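Adenosine kinase (PDB 3UBO) probably transfers a phosphate group from ATP to adenosine, as a pfkB-family kinase, and binds adenosine and ADP. Local coordinates at residues 4-14 with 75-83; 149-160 with 183-194. All blocks are in the same frame, centred on the assembly; numbering follows the deposited sequence.

Contact 1. Residues 4-14 with 75-83; sequences AKYDVLTIGNA and GRAAYFGKV. With ADN (adenosine), chain C.
With CG set opposite its carbonyl carbon (chi1 -48°) and a bend at chi3 (-68°), Arg76 turns its guanidinium back onto Asp7, whose own CG stands opposite its carbonyl carbon. The salt bridge is side-on: NE of Arg76 lies 2.9 Å from Asp7 OD2, and NH2 of Arg76 lies 2.7 Å from Asp7 OD1. The two planes are 66° apart, and NE and NH2 both approach from above the carboxylate plane. OD2 of Asp7 also accepts from Arg76 N through its anti lone pair, at 2.9 Å, while Arg76 NH1 reaches Ala4 O within the guanidinium plane.

Beyond this charged end, strands 8-11 and 77-80 run parallel, pairing Val8 to Ile11 with Ala77 to Phe80. Leu9 CD1 sits over the centre of the Phe80 ring, 3.8 Å from its centroid, and Ala78 CB covers a face of Tyr6. On the sheet's other face Tyr79 slants forward and off the sheet, bringing its OH to Gly12 O. Helix 62-73 packs on that face through Val70 and Ala67. Asn13 ND2 then donates to adenosine N1 at 2.8 Å. A ligand held just past a strand's C-terminal end is characteristic of parallel alpha/beta folds, including the pfkB kinases.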
loop_
_atom_site.group_PDB
_atom_site.type_symbol
_atom_site.label_atom_id
_atom_site.label_comp_id
_atom_site.label_asym_id
_atom_site.label_seq_id
_atom_site.Cartn_x
_atom_site.Cartn_y
_atom_site.Cartn_z
ATOM N N ALA A 4 23.442 -5.142 26.590
ATOM C CA ALA A 4 22.214 -5.236 25.732
ATOM C C ALA A 4 22.222 -4.341 24.478
ATOM O O ALA A 4 22.433 -3.128 24.598
ATOM C CB ALA A 4 20.850 -5.001 26.535
ATOM N N LYS A 5 21.967 -4.928 23.291
ATOM C CA LYS A 5 21.936 -4.142 22.026
ATOM C C LYS A 5 20.486 -3.825 21.451
ATOM O O LYS A 5 20.302 -2.918 20.620
ATOM C CB LYS A 5 22.853 -4.803 20.995
ATOM C CG LYS A 5 23.330 -3.957 19.814
ATOM C CD LYS A 5 24.110 -4.951 18.885
ATOM C CE LYS A 5 24.979 -4.278 17.744
ATOM N NZ LYS A 5 24.355 -3.059 17.051
ATOM N N TYR A 6 19.491 -4.583 21.922
ATOM C CA TYR A 6 18.111 -4.437 21.494
ATOM C C TYR A 6 17.227 -4.392 22.724
ATOM O O TYR A 6 17.422 -5.158 23.696
ATOM C CB TYR A 6 17.639 -5.535 20.464
ATOM C CG TYR A 6 18.562 -5.674 19.248
ATOM C CD1 TYR A 6 18.590 -4.704 18.222
ATOM C CD2 TYR A 6 19.479 -6.742 19.164
ATOM C CE1 TYR A 6 19.499 -4.817 17.121
ATOM C CE2 TYR A 6 20.382 -6.855 18.107
ATOM C CZ TYR A 6 20.396 -5.905 17.078
ATOM O OH TYR A 6 21.296 -6.078 16.023
ATOM N N ASP A 7 16.245 -3.488 22.650
ATOM C CA ASP A 7 15.128 -3.453 23.596
ATOM C C ASP A 7 14.207 -4.568 23.261
ATOM O O ASP A 7 13.898 -5.370 24.115
ATOM C CB ASP A 7 14.443 -2.074 23.562
ATOM C CG ASP A 7 15.453 -0.977 23.742
ATOM O OD1 ASP A 7 15.999 -0.987 24.872
ATOM O OD2 ASP A 7 15.794 -0.226 22.771
ATOM N N VAL A 8 13.778 -4.642 22.003
ATOM C CA VAL A 8 12.915 -5.771 21.616
ATOM C C VAL A 8 13.266 -6.572 20.377
ATOM O O VAL A 8 13.540 -6.020 19.254
ATOM C CB VAL A 8 11.443 -5.406 21.438
ATOM C CG1 VAL A 8 10.615 -6.681 21.625
ATOM C CG2 VAL A 8 11.022 -4.266 22.421
ATOM N N LEU A 9 13.209 -7.883 20.609
ATOM C CA LEU A 9 13.277 -8.868 19.542
ATOM C C LEU A 9 11.906 -9.569 19.318
ATOM O O LEU A 9 11.254 -10.105 20.261
ATOM C CB LEU A 9 14.374 -9.870 19.826
ATOM C CG LEU A 9 14.514 -11.152 18.984
ATOM C CD1 LEU A 9 15.024 -10.841 17.566
ATOM C CD2 LEU A 9 15.447 -12.147 19.670
ATOM N N THR A 10 11.463 -9.545 18.064
ATOM C CA THR A 10 10.245 -10.299 17.756
ATOM C C THR A 10 10.475 -11.447 16.773
ATOM O O THR A 10 11.320 -11.357 15.856
ATOM C CB THR A 10 9.013 -9.411 17.354
ATOM O OG1 THR A 10 9.119 -9.032 15.966
ATOM C CG2 THR A 10 8.945 -8.164 18.240
ATOM N N ILE A 11 9.731 -12.522 17.044
ATOM C CA ILE A 11 9.714 -13.723 16.232
ATOM C C ILE A 11 8.268 -14.069 15.894
ATOM O O ILE A 11 7.394 -14.155 16.789
ATOM C CB ILE A 11 10.422 -14.938 16.923
ATOM C CG1 ILE A 11 11.874 -14.608 17.255
ATOM C CG2 ILE A 11 10.400 -16.208 16.018
ATOM C CD1 ILE A 11 12.726 -15.859 17.477
ATOM N N GLY A 12 8.025 -14.217 14.592
ATOM C CA GLY A 12 6.673 -14.364 14.071
ATOM C C GLY A 12 6.648 -14.688 12.575
ATOM O O GLY A 12 7.657 -14.546 11.874
ATOM N N ASN A 13 5.495 -15.143 12.100
ATOM C CA ASN A 13 5.260 -15.435 10.694
ATOM C C ASN A 13 5.465 -14.224 9.812
ATOM O O ASN A 13 4.729 -13.226 9.927
ATOM C CB ASN A 13 3.825 -15.855 10.607
ATOM C CG ASN A 13 3.629 -17.177 11.140
ATOM O OD1 ASN A 13 4.469 -18.050 10.866
ATOM N ND2 ASN A 13 2.582 -17.386 11.917
ATOM N N ALA A 14 6.445 -14.266 8.931
ATOM C CA ALA A 14 6.660 -13.147 8.048
ATOM C C ALA A 14 5.586 -13.104 6.944
ATOM O O ALA A 14 5.487 -14.017 6.126
ATOM C CB ALA A 14 8.040 -13.215 7.459
ATOM N N GLY A 75 12.625 3.073 20.044
ATOM C CA GLY A 75 13.392 1.911 20.499
ATOM C C GLY A 75 14.309 1.197 19.492
ATOM O O GLY A 75 14.357 1.550 18.296
ATOM N N ARG A 76 15.067 0.215 19.995
ATOM C CA ARG A 76 15.914 -0.626 19.143
ATOM C C ARG A 76 15.364 -2.065 19.095
ATOM O O ARG A 76 15.107 -2.722 20.137
ATOM C CB ARG A 76 17.402 -0.671 19.607
ATOM C CG ARG A 76 18.097 0.695 19.943
ATOM C CD ARG A 76 19.209 0.509 21.051
ATOM N NE ARG A 76 18.648 0.152 22.382
ATOM C CZ ARG A 76 19.304 -0.528 23.321
ATOM N NH1 ARG A 76 20.550 -0.954 23.068
ATOM N NH2 ARG A 76 18.709 -0.815 24.481
ATOM N N ALA A 77 15.179 -2.544 17.871
ATOM C CA ALA A 77 14.422 -3.780 17.646
ATOM C C ALA A 77 15.088 -4.720 16.606
ATOM O O ALA A 77 15.893 -4.291 15.772
ATOM C CB ALA A 77 12.964 -3.412 17.213
ATOM N N ALA A 78 14.676 -5.976 16.639
ATOM C CA ALA A 78 15.218 -7.005 15.735
ATOM C C ALA A 78 14.161 -8.081 15.520
ATOM O O ALA A 78 13.248 -8.297 16.395
ATOM C CB ALA A 78 16.523 -7.632 16.281
ATOM N N TYR A 79 14.269 -8.744 14.359
ATOM C CA TYR A 79 13.160 -9.602 13.920
ATOM C C TYR A 79 13.692 -10.832 13.236
ATOM O O TYR A 79 14.699 -10.774 12.505
ATOM C CB TYR A 79 12.080 -8.833 13.038
ATOM C CG TYR A 79 10.985 -9.767 12.439
ATOM C CD1 TYR A 79 9.940 -10.243 13.234
ATOM C CD2 TYR A 79 11.034 -10.187 11.096
ATOM C CE1 TYR A 79 9.001 -11.072 12.751
ATOM C CE2 TYR A 79 10.059 -11.013 10.587
ATOM C CZ TYR A 79 9.062 -11.457 11.436
ATOM O OH TYR A 79 8.116 -12.320 10.966
ATOM N N PHE A 80 13.042 -11.950 13.527
ATOM C CA PHE A 80 13.358 -13.174 12.811
ATOM C C PHE A 80 12.077 -13.646 12.125
ATOM O O PHE A 80 11.037 -13.827 12.831
ATOM C CB PHE A 80 13.799 -14.333 13.751
ATOM C CG PHE A 80 14.983 -14.038 14.649
ATOM C CD1 PHE A 80 15.951 -13.083 14.298
ATOM C CD2 PHE A 80 15.147 -14.773 15.856
ATOM C CE1 PHE A 80 17.085 -12.899 15.122
ATOM C CE2 PHE A 80 16.226 -14.564 16.692
ATOM C CZ PHE A 80 17.218 -13.660 16.326
ATOM N N GLY A 81 12.124 -13.844 10.811
ATOM C CA GLY A 81 10.964 -14.294 10.066
ATOM C C GLY A 81 11.335 -15.214 8.919
ATOM O O GLY A 81 12.502 -15.308 8.540
ATOM N N LYS A 82 10.337 -15.894 8.364
ATOM C CA LYS A 82 10.560 -16.812 7.255
ATOM C C LYS A 82 10.004 -16.251 5.951
ATOM O O LYS A 82 8.797 -16.047 5.817
ATOM C CB LYS A 82 9.930 -18.175 7.552
ATOM C CG LYS A 82 10.901 -19.341 7.457
ATOM C CD LYS A 82 12.138 -18.966 6.660
ATOM C CE LYS A 82 13.403 -19.489 7.322
ATOM N NZ LYS A 82 14.627 -19.087 6.576
ATOM N N VAL A 83 10.891 -16.004 4.993
ATOM C CA VAL A 83 10.491 -15.469 3.698
ATOM C C VAL A 83 11.282 -16.116 2.566
ATOM O O VAL A 83 12.390 -16.611 2.775
ATOM C CB VAL A 83 10.681 -13.942 3.634
ATOM C CG1 VAL A 83 9.778 -13.253 4.647
ATOM C CG2 VAL A 83 12.138 -13.578 3.876
HETATM O "O5'" ADN C . -3.028 -8.523 13.718
HETATM C "C5'" ADN C . -2.485 -7.717 12.606
HETATM C "C4'" ADN C . -1.601 -8.527 11.596
HETATM O "O4'" ADN C . -1.831 -9.940 11.645
HETATM C "C3'" ADN C . -1.409 -8.241 10.016
HETATM O "O3'" ADN C . -0.649 -7.188 9.475
HETATM C "C2'" ADN C . -0.995 -9.647 9.467
HETATM O "O2'" ADN C . 0.186 -9.680 8.639
HETATM C "C1'" ADN C . -0.936 -10.436 10.714
HETATM N N9 ADN C . -1.294 -11.867 10.475
HETATM C C8 ADN C . -2.441 -12.474 9.888
HETATM N N7 ADN C . -2.363 -13.885 10.028
HETATM C C5 ADN C . -1.163 -14.143 10.715
HETATM C C6 ADN C . -0.532 -15.351 11.122
HETATM N N6 ADN C . -1.133 -16.637 10.890
HETATM N N1 ADN C . 0.725 -15.254 11.822
HETATM C C2 ADN C . 1.311 -13.974 12.089
HETATM N N3 ADN C . 0.717 -12.747 11.702
HETATM C C4 ADN C . -0.506 -12.872 11.001
#

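Contact 2. Residues 149-160 with 183-194; sequences VAQSKVTYFEGY and RETAMTLSDSFC. With ADN (adenosine), chain C.
The Tyr160 ring is sandwiched: Ser190 CB lies over the centre of one face, 3.3 Å from the centroid, and the adenine of adenosine lies on the opposite face, with C6 3.4 Å above the Tyr160 ring plane and offset toward the rim. Met187, a selenomethionine here, puts CB over a face of Phe157, 4.0 Å from the centroid, with its selenium oblique to the ring. Tyr156 instead meets Ala186 CB at its ring edge, 3.6 Å from CD1 of Tyr156. The turn that follows strand 184-188 sets the Ser190 platform. There Thr188 OG1 accepts from Ser190 N at 2.6 Å, an ST turn, and Ser190 OG receives Tyr160 N at 3.0 Å, tying this turn to the one carrying the aromatic ring. With an alanine in place of Tyr160 the ring is gone, and the adenine would probably be freer to shift, with a gap opened between it and Ser190 CB.

Glu158 OE1 comes within 3.3 Å of adenosine C2, while the carboxylate is held by Asn13 N and Ala63 N. At the other end Arg183 directs NE to Ala150 O at 2.9 Å, close to the carbonyl direction, with a weak second bond from NH1. Between these ends the parallel register runs from Val154 opposite Glu184 to Glu158 opposite Thr188. Helix 168-179 links the strands and packs on Phe157 through Ile171. This is a beta-alpha-beta crossover in which the end of the first strand and the residues after it help line the adenosine pocket, while the turn after 184-188 backs the Tyr160 ring.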
loop_
_atom_site.group_PDB
_atom_site.type_symbol
_atom_site.label_atom_id
_atom_site.label_comp_id
_atom_site.label_asym_id
_atom_site.label_seq_id
_atom_site.Cartn_x
_atom_site.Cartn_y
_atom_site.Cartn_z
ATOM N N VAL A 149 19.447 -12.941 20.250
ATOM C CA VAL A 149 18.563 -13.190 21.402
ATOM C C VAL A 149 19.155 -12.711 22.722
ATOM O O VAL A 149 18.452 -12.061 23.511
ATOM C CB VAL A 149 18.167 -14.642 21.537
ATOM C CG1 VAL A 149 17.044 -14.891 22.590
ATOM C CG2 VAL A 149 17.842 -15.174 20.165
ATOM N N ALA A 150 20.437 -12.992 22.951
ATOM C CA ALA A 150 21.138 -12.603 24.190
ATOM C C ALA A 150 21.233 -11.070 24.436
ATOM O O ALA A 150 21.136 -10.580 25.577
ATOM C CB ALA A 150 22.545 -13.260 24.215
ATOM N N GLN A 151 21.417 -10.321 23.363
ATOM C CA GLN A 151 21.535 -8.868 23.439
ATOM C C GLN A 151 20.203 -8.072 23.532
ATOM O O GLN A 151 20.181 -6.788 23.498
ATOM C CB GLN A 151 22.316 -8.394 22.222
ATOM C CG GLN A 151 23.581 -9.195 21.973
ATOM C CD GLN A 151 24.241 -8.821 20.655
ATOM O OE1 GLN A 151 23.691 -9.108 19.560
ATOM N NE2 GLN A 151 25.423 -8.163 20.740
ATOM N N SER A 152 19.107 -8.820 23.700
ATOM C CA SER A 152 17.788 -8.220 23.569
ATOM C C SER A 152 16.999 -8.376 24.844
ATOM O O SER A 152 16.815 -9.515 25.342
ATOM C CB SER A 152 17.034 -8.796 22.347
ATOM O OG SER A 152 17.644 -8.345 21.152
ATOM N N LYS A 153 16.505 -7.223 25.327
ATOM C CA LYS A 153 15.896 -7.146 26.652
ATOM C C LYS A 153 14.670 -8.048 26.738
ATOM O O LYS A 153 14.587 -8.965 27.562
ATOM C CB LYS A 153 15.573 -5.691 27.074
ATOM C CG LYS A 153 16.785 -4.693 27.121
ATOM C CD LYS A 153 16.408 -3.421 27.947
ATOM C CE LYS A 153 17.203 -2.187 27.573
ATOM N NZ LYS A 153 16.941 -1.068 28.572
ATOM N N VAL A 154 13.704 -7.766 25.874
ATOM C CA VAL A 154 12.642 -8.717 25.668
ATOM C C VAL A 154 12.768 -9.517 24.369
ATOM O O VAL A 154 13.304 -9.029 23.360
ATOM C CB VAL A 154 11.332 -8.087 25.757
ATOM C CG1 VAL A 154 10.316 -9.176 25.727
ATOM C CG2 VAL A 154 11.247 -7.407 27.099
ATOM N N THR A 155 12.335 -10.768 24.423
ATOM C CA THR A 155 12.063 -11.519 23.205
ATOM C C THR A 155 10.521 -11.748 23.134
ATOM O O THR A 155 9.856 -12.175 24.117
ATOM C CB THR A 155 12.994 -12.815 23.071
ATOM O OG1 THR A 155 14.384 -12.437 22.900
ATOM C CG2 THR A 155 12.579 -13.731 21.894
ATOM N N TYR A 156 9.934 -11.368 21.998
ATOM C CA TYR A 156 8.489 -11.484 21.847
ATOM C C TYR A 156 8.142 -12.247 20.582
ATOM O O TYR A 156 8.818 -12.073 19.547
ATOM C CB TYR A 156 7.954 -10.105 21.792
ATOM C CG TYR A 156 6.491 -9.924 21.460
ATOM C CD1 TYR A 156 5.518 -10.023 22.449
ATOM C CD2 TYR A 156 6.089 -9.584 20.177
ATOM C CE1 TYR A 156 4.183 -9.810 22.175
ATOM C CE2 TYR A 156 4.727 -9.341 19.887
ATOM C CZ TYR A 156 3.765 -9.450 20.890
ATOM O OH TYR A 156 2.409 -9.209 20.623
ATOM N N PHE A 157 7.111 -13.100 20.682
ATOM C CA PHE A 157 6.778 -14.069 19.621
ATOM C C PHE A 157 5.291 -14.390 19.606
ATOM O O PHE A 157 4.625 -14.332 20.653
ATOM C CB PHE A 157 7.574 -15.397 19.807
ATOM C CG PHE A 157 7.080 -16.251 20.988
ATOM C CD1 PHE A 157 7.634 -16.100 22.266
ATOM C CD2 PHE A 157 6.024 -17.154 20.828
ATOM C CE1 PHE A 157 7.160 -16.837 23.342
ATOM C CE2 PHE A 157 5.542 -17.898 21.894
ATOM C CZ PHE A 157 6.112 -17.741 23.156
ATOM N N GLU A 158 4.787 -14.776 18.425
ATOM C CA GLU A 158 3.329 -15.032 18.231
ATOM C C GLU A 158 2.899 -16.414 18.709
ATOM O O GLU A 158 3.662 -17.378 18.523
ATOM C CB GLU A 158 2.878 -14.868 16.729
ATOM C CG GLU A 158 3.172 -13.517 16.002
ATOM C CD GLU A 158 3.701 -13.766 14.572
ATOM O OE1 GLU A 158 3.834 -12.746 13.820
ATOM O OE2 GLU A 158 4.021 -14.981 14.217
ATOM N N GLY A 159 1.717 -16.522 19.315
ATOM C CA GLY A 159 1.004 -17.788 19.379
ATOM C C GLY A 159 0.830 -18.359 17.963
ATOM O O GLY A 159 0.885 -19.585 17.729
ATOM N N TYR A 160 0.666 -17.448 16.995
ATOM C CA TYR A 160 0.430 -17.789 15.586
ATOM C C TYR A 160 1.449 -18.782 15.019
ATOM O O TYR A 160 1.272 -19.274 13.899
ATOM C CB TYR A 160 0.488 -16.530 14.691
ATOM C CG TYR A 160 -0.797 -15.746 14.578
ATOM C CD1 TYR A 160 -0.768 -14.355 14.412
ATOM C CD2 TYR A 160 -2.025 -16.369 14.651
ATOM C CE1 TYR A 160 -1.926 -13.604 14.354
ATOM C CE2 TYR A 160 -3.188 -15.621 14.579
ATOM C CZ TYR A 160 -3.129 -14.231 14.432
ATOM O OH TYR A 160 -4.277 -13.480 14.335
ATOM N N ARG A 183 17.248 -11.805 30.553
ATOM C CA ARG A 183 16.358 -11.167 29.633
ATOM C C ARG A 183 14.990 -11.754 29.924
ATOM O O ARG A 183 14.841 -12.715 30.672
ATOM C CB ARG A 183 16.739 -11.543 28.219
ATOM C CG ARG A 183 17.947 -10.856 27.639
ATOM C CD ARG A 183 18.657 -9.889 28.572
ATOM N NE ARG A 183 19.953 -9.555 27.967
ATOM C CZ ARG A 183 20.662 -8.441 28.177
ATOM N NH1 ARG A 183 21.828 -8.306 27.537
ATOM N NH2 ARG A 183 20.202 -7.462 28.985
ATOM N N GLU A 184 13.980 -11.132 29.326
ATOM C CA GLU A 184 12.570 -11.476 29.514
ATOM C C GLU A 184 11.927 -11.923 28.192
ATOM O O GLU A 184 12.317 -11.459 27.098
ATOM C CB GLU A 184 11.792 -10.278 30.081
ATOM C CG GLU A 184 11.675 -10.304 31.614
ATOM C CD GLU A 184 11.168 -9.014 32.169
ATOM O OE1 GLU A 184 10.177 -9.048 32.939
ATOM O OE2 GLU A 184 11.747 -7.960 31.808
ATOM N N THR A 185 10.947 -12.820 28.299
ATOM C CA THR A 185 10.311 -13.353 27.113
ATOM C C THR A 185 8.851 -12.933 27.034
ATOM O O THR A 185 8.134 -12.947 28.043
ATOM C CB THR A 185 10.414 -14.911 27.031
ATOM O OG1 THR A 185 9.579 -15.524 28.033
ATOM C CG2 THR A 185 11.848 -15.375 27.171
ATOM N N ALA A 186 8.392 -12.605 25.836
ATOM C CA ALA A 186 6.999 -12.233 25.762
ATOM C C ALA A 186 6.211 -12.894 24.641
ATOM O O ALA A 186 6.782 -13.299 23.626
ATOM C CB ALA A 186 6.862 -10.695 25.724
HETATM N N MSE A 187 4.892 -12.963 24.830
HETATM C CA MSE A 187 4.015 -13.369 23.737
HETATM C C MSE A 187 2.652 -12.683 23.589
HETATM O O MSE A 187 2.020 -12.319 24.562
HETATM C CB MSE A 187 3.757 -14.860 23.813
HETATM C CG MSE A 187 2.496 -15.207 24.627
HETATM SE SE MSE A 187 2.370 -17.187 24.892
HETATM C CE MSE A 187 2.141 -17.812 23.002
ATOM N N THR A 188 2.167 -12.584 22.352
ATOM C CA THR A 188 0.736 -12.307 22.108
ATOM C C THR A 188 -0.067 -13.594 21.890
ATOM O O THR A 188 0.409 -14.503 21.244
ATOM C CB THR A 188 0.556 -11.499 20.848
ATOM O OG1 THR A 188 -0.671 -11.902 20.268
ATOM C CG2 THR A 188 1.628 -11.826 19.849
ATOM N N LEU A 189 -1.283 -13.685 22.388
ATOM C CA LEU A 189 -2.100 -14.858 22.064
ATOM C C LEU A 189 -2.622 -14.898 20.611
ATOM O O LEU A 189 -3.337 -15.822 20.201
ATOM C CB LEU A 189 -3.296 -14.900 22.995
ATOM C CG LEU A 189 -3.023 -15.633 24.291
ATOM C CD1 LEU A 189 -1.558 -15.557 24.529
ATOM C CD2 LEU A 189 -3.813 -15.017 25.405
ATOM N N SER A 190 -2.342 -13.835 19.864
ATOM C CA SER A 190 -2.640 -13.791 18.436
ATOM C C SER A 190 -4.125 -13.672 18.066
ATOM O O SER A 190 -4.556 -12.621 17.537
ATOM C CB SER A 190 -2.024 -15.008 17.790
ATOM O OG SER A 190 -0.603 -14.873 17.798
ATOM N N ASP A 191 -4.905 -14.721 18.353
ATOM C CA ASP A 191 -6.253 -14.826 17.815
ATOM C C ASP A 191 -7.039 -15.797 18.646
ATOM O O ASP A 191 -6.505 -16.741 19.208
ATOM C CB ASP A 191 -6.159 -15.232 16.323
ATOM C CG ASP A 191 -7.474 -15.687 15.738
ATOM O OD1 ASP A 191 -8.535 -14.988 15.787
ATOM O OD2 ASP A 191 -7.422 -16.810 15.213
ATOM N N SER A 192 -8.323 -15.573 18.756
ATOM C CA SER A 192 -9.045 -16.420 19.664
ATOM C C SER A 192 -9.239 -17.831 19.142
ATOM O O SER A 192 -9.759 -18.661 19.855
ATOM C CB SER A 192 -10.370 -15.802 20.093
ATOM O OG SER A 192 -11.365 -16.078 19.141
ATOM N N PHE A 193 -8.841 -18.152 17.921
ATOM C CA PHE A 193 -8.982 -19.557 17.507
ATOM C C PHE A 193 -7.689 -20.272 17.676
ATOM O O PHE A 193 -7.680 -21.453 17.918
ATOM C CB PHE A 193 -9.502 -19.728 16.072
ATOM C CG PHE A 193 -10.967 -19.385 15.934
ATOM C CD1 PHE A 193 -11.937 -20.379 16.018
ATOM C CD2 PHE A 193 -11.379 -18.036 15.757
ATOM C CE1 PHE A 193 -13.328 -20.044 15.932
ATOM C CE2 PHE A 193 -12.767 -17.689 15.666
ATOM C CZ PHE A 193 -13.742 -18.709 15.753
ATOM N N CYS A 194 -6.592 -19.539 17.490
ATOM C CA CYS A 194 -5.250 -19.983 17.823
ATOM C C CYS A 194 -5.374 -20.442 19.246
ATOM O O CYS A 194 -5.095 -21.601 19.551
ATOM C CB CYS A 194 -4.295 -18.811 17.744
ATOM S SG CYS A 194 -2.595 -19.227 17.369
HETATM O "O5'" ADN C . -3.028 -8.523 13.718
HETATM C "C5'" ADN C . -2.485 -7.717 12.606
HETATM C "C4'" ADN C . -1.601 -8.527 11.596
HETATM O "O4'" ADN C . -1.831 -9.940 11.645
HETATM C "C3'" ADN C . -1.409 -8.241 10.016
HETATM O "O3'" ADN C . -0.649 -7.188 9.475
HETATM C "C2'" ADN C . -0.995 -9.647 9.467
HETATM O "O2'" ADN C . 0.186 -9.680 8.639
HETATM C "C1'" ADN C . -0.936 -10.436 10.714
HETATM N N9 ADN C . -1.294 -11.867 10.475
HETATM C C8 ADN C . -2.441 -12.474 9.888
HETATM N N7 ADN C . -2.363 -13.885 10.028
HETATM C C5 ADN C . -1.163 -14.143 10.715
HETATM C C6 ADN C . -0.532 -15.351 11.122
HETATM N N6 ADN C . -1.133 -16.637 10.890
HETATM N N1 ADN C . 0.725 -15.254 11.822
HETATM C C2 ADN C . 1.311 -13.974 12.089
HETATM N N3 ADN C . 0.717 -12.747 11.702
HETATM C C4 ADN C . -0.506 -12.872 11.001
#

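Both contacts are largely buried and belong to one parallel sheet, in which strands 6-11 and 152-158 are neighbours; their centres lie 10 Å apart. Backbone bonds such as those of Leu9 with Val154 and Tyr156 join them across that seam. Contact 1 has its exposed residues at the N-terminal end, where an Asp-Arg salt bridge forms, whereas none of the residues that meet in contact 2 is exposed, and at the same end it uses an arginine on a backbone carbonyl. At the opposite end they converge on adenosine: contact 1 supplies an amide to the base edge, contact 2 an aromatic face. Tyr160 O of contact 2 also takes the Asn13 amide of contact 1.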